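Local coordinates for protein xylan esterase, putative, AXE2C (Cellvibrio japonicus, PDB 2WAA) that removes acetyl groups from xylan and glucomannan as a carbohydrate esterase of family 2, contributing to the breakdown of plant cell walls, at residues A[258-263]-A[293-298]. Numbering follows the deposited sequence.
Sequences TLLDNH and QQLHSN
Leu260, the only side chain of 258-263 to touch 293-298, meets Leu295 and Ser297 with its isopropyl end. Its CD1 approaches CD2 of Leu295 at 4.3 Å, a loose methyl-to-methyl contact. Both methyls also lie against the hydroxyl of Ser297, Leu260 CD2 at 3.9 Å from Ser297 OG and Leu260 CD1 at 4.0 Å from the same oxygen, which therefore faces the fork of the leucine nearly evenly. With CG of Leu260 anti to the carbonyl carbon (chi1 -77°), the isopropyl branch points across to the other segment. The meeting of leucine methyls and serine hydroxyl is van der Waals contact alone. The hydroxyl, anti to its own backbone N (chi1 174°), is hydrogen-bonded to the backbone N of Arg299, two residues on, in the pattern of an ST turn; this follows His296, which leaves helix 278-295 with positive phi. Arg299 in turn links the end of helix 245-262 to the chain leading into strand 300-302, its guanidinium donating through NH2 to Leu260 O and through NH1 to His263 O. Val300 of strand 300-302 touches both leucines, Ile268 of strand 267-270 adds to the apolar surroundings of Leu260, and Leu295 packs directly on helix 245-262 at Val256 and Arg257. The contact thus joins the C-terminal ends of helices 245-262 and 278-295, away from the presumed catalytic residues, beside edge strand 300-302 and its neighbour 267-270 in the parallel sheet of the SGNH-type esterase domain.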
loop_
_atom_site.group_PDB
_atom_site.type_symbol
_atom_site.label_atom_id
_atom_site.label_comp_id
_atom_site.label_asym_id
_atom_site.label_seq_id
_atom_site.Cartn_x
_atom_site.Cartn_y
_atom_site.Cartn_z
ATOM N N THR A 258 -1.512 8.438 -18.907
ATOM C CA THR A 258 -0.313 7.691 -18.580
ATOM C C THR A 258 -0.634 6.289 -18.041
ATOM O O THR A 258 -0.022 5.282 -18.445
ATOM C CB THR A 258 0.520 8.469 -17.513
ATOM O OG1 THR A 258 0.965 9.722 -18.079
ATOM C CG2 THR A 258 1.754 7.635 -17.027
ATOM N N LEU A 259 -1.601 6.210 -17.128
ATOM C CA LEU A 259 -1.967 4.922 -16.590
ATOM C C LEU A 259 -2.458 3.990 -17.702
ATOM O O LEU A 259 -2.141 2.789 -17.723
ATOM C CB LEU A 259 -3.084 5.054 -15.557
ATOM C CG LEU A 259 -2.677 5.819 -14.308
ATOM C CD1 LEU A 259 -3.908 5.896 -13.417
ATOM C CD2 LEU A 259 -1.507 5.106 -13.561
ATOM N N LEU A 260 -3.305 4.528 -18.566
ATOM C CA LEU A 260 -3.954 3.707 -19.592
ATOM C C LEU A 260 -2.881 3.124 -20.531
ATOM O O LEU A 260 -2.980 1.986 -20.995
ATOM C CB LEU A 260 -4.928 4.575 -20.410
ATOM C CG LEU A 260 -6.296 4.929 -19.736
ATOM C CD1 LEU A 260 -7.006 6.090 -20.505
ATOM C CD2 LEU A 260 -7.176 3.739 -19.633
ATOM N N ASP A 261 -1.905 3.951 -20.837
ATOM C CA ASP A 261 -0.816 3.589 -21.750
ATOM C C ASP A 261 0.153 2.614 -21.061
ATOM O O ASP A 261 0.549 1.615 -21.645
ATOM C CB ASP A 261 -0.093 4.867 -22.191
ATOM C CG ASP A 261 1.169 4.583 -22.950
ATOM O OD1 ASP A 261 1.158 3.586 -23.726
ATOM O OD2 ASP A 261 2.172 5.330 -22.780
ATOM N N ASN A 262 0.509 2.874 -19.804
ATOM C CA ASN A 262 1.415 1.951 -19.077
ATOM C C ASN A 262 0.857 0.578 -18.752
ATOM O O ASN A 262 1.621 -0.375 -18.571
ATOM C CB ASN A 262 1.868 2.588 -17.745
ATOM C CG ASN A 262 2.817 3.747 -17.950
ATOM O OD1 ASN A 262 3.227 4.029 -19.089
ATOM N ND2 ASN A 262 3.166 4.435 -16.866
ATOM N N HIS A 263 -0.475 0.478 -18.654
ATOM C CA HIS A 263 -1.156 -0.741 -18.169
ATOM C C HIS A 263 -2.298 -1.020 -19.129
ATOM O O HIS A 263 -3.487 -0.722 -18.823
ATOM C CB HIS A 263 -1.732 -0.460 -16.779
ATOM C CG HIS A 263 -0.714 0.092 -15.825
ATOM N ND1 HIS A 263 0.362 -0.648 -15.382
ATOM C CD2 HIS A 263 -0.602 1.313 -15.246
ATOM C CE1 HIS A 263 1.086 0.093 -14.549
ATOM N NE2 HIS A 263 0.526 1.290 -14.461
ATOM N N GLN A 293 -15.158 12.377 -19.090
ATOM C CA GLN A 293 -15.693 12.861 -20.364
ATOM C C GLN A 293 -14.564 13.169 -21.356
ATOM O O GLN A 293 -14.601 12.732 -22.525
ATOM C CB GLN A 293 -16.635 14.062 -20.132
ATOM C CG GLN A 293 -17.122 14.676 -21.452
ATOM C CD GLN A 293 -18.408 15.462 -21.285
ATOM O OE1 GLN A 293 -19.331 15.023 -20.588
ATOM N NE2 GLN A 293 -18.492 16.614 -21.944
ATOM N N GLN A 294 -13.533 13.864 -20.895
ATOM C CA GLN A 294 -12.376 14.163 -21.753
ATOM C C GLN A 294 -11.580 12.932 -22.167
ATOM O O GLN A 294 -11.078 12.876 -23.291
ATOM C CB GLN A 294 -11.421 15.138 -21.092
ATOM C CG GLN A 294 -12.084 16.455 -20.746
ATOM C CD GLN A 294 -11.093 17.526 -20.416
ATOM O OE1 GLN A 294 -9.888 17.259 -20.267
ATOM N NE2 GLN A 294 -11.587 18.757 -20.285
ATOM N N LEU A 295 -11.464 11.957 -21.270
ATOM C CA LEU A 295 -10.741 10.723 -21.580
ATOM C C LEU A 295 -11.390 9.899 -22.699
ATOM O O LEU A 295 -10.689 9.332 -23.539
ATOM C CB LEU A 295 -10.619 9.826 -20.346
ATOM C CG LEU A 295 -9.583 10.323 -19.334
ATOM C CD1 LEU A 295 -9.808 9.633 -17.995
ATOM C CD2 LEU A 295 -8.104 10.181 -19.826
ATOM N N HIS A 296 -12.720 9.837 -22.684
ATOM C CA HIS A 296 -13.515 9.069 -23.633
ATOM C C HIS A 296 -13.012 7.642 -23.711
ATOM O O HIS A 296 -12.743 7.106 -24.802
ATOM C CB HIS A 296 -13.512 9.692 -25.041
ATOM C CG HIS A 296 -14.594 9.149 -25.926
ATOM N ND1 HIS A 296 -15.888 9.628 -25.895
ATOM C CD2 HIS A 296 -14.588 8.143 -26.835
ATOM C CE1 HIS A 296 -16.631 8.948 -26.755
ATOM N NE2 HIS A 296 -15.865 8.049 -27.346
ATOM N N SER A 297 -12.885 7.013 -22.549
ATOM C CA SER A 297 -12.274 5.693 -22.490
ATOM C C SER A 297 -13.282 4.697 -21.975
ATOM O O SER A 297 -13.936 4.960 -20.984
ATOM C CB SER A 297 -11.092 5.720 -21.525
ATOM O OG SER A 297 -10.573 4.414 -21.351
ATOM N N ASN A 298 -13.400 3.550 -22.621
ATOM C CA ASN A 298 -14.267 2.515 -22.110
ATOM C C ASN A 298 -13.556 1.656 -21.048
ATOM O O ASN A 298 -14.048 0.583 -20.684
ATOM C CB ASN A 298 -14.732 1.604 -23.254
ATOM C CG ASN A 298 -13.566 0.966 -24.040
ATOM O OD1 ASN A 298 -12.373 1.065 -23.683
ATOM N ND2 ASN A 298 -13.922 0.292 -25.141
#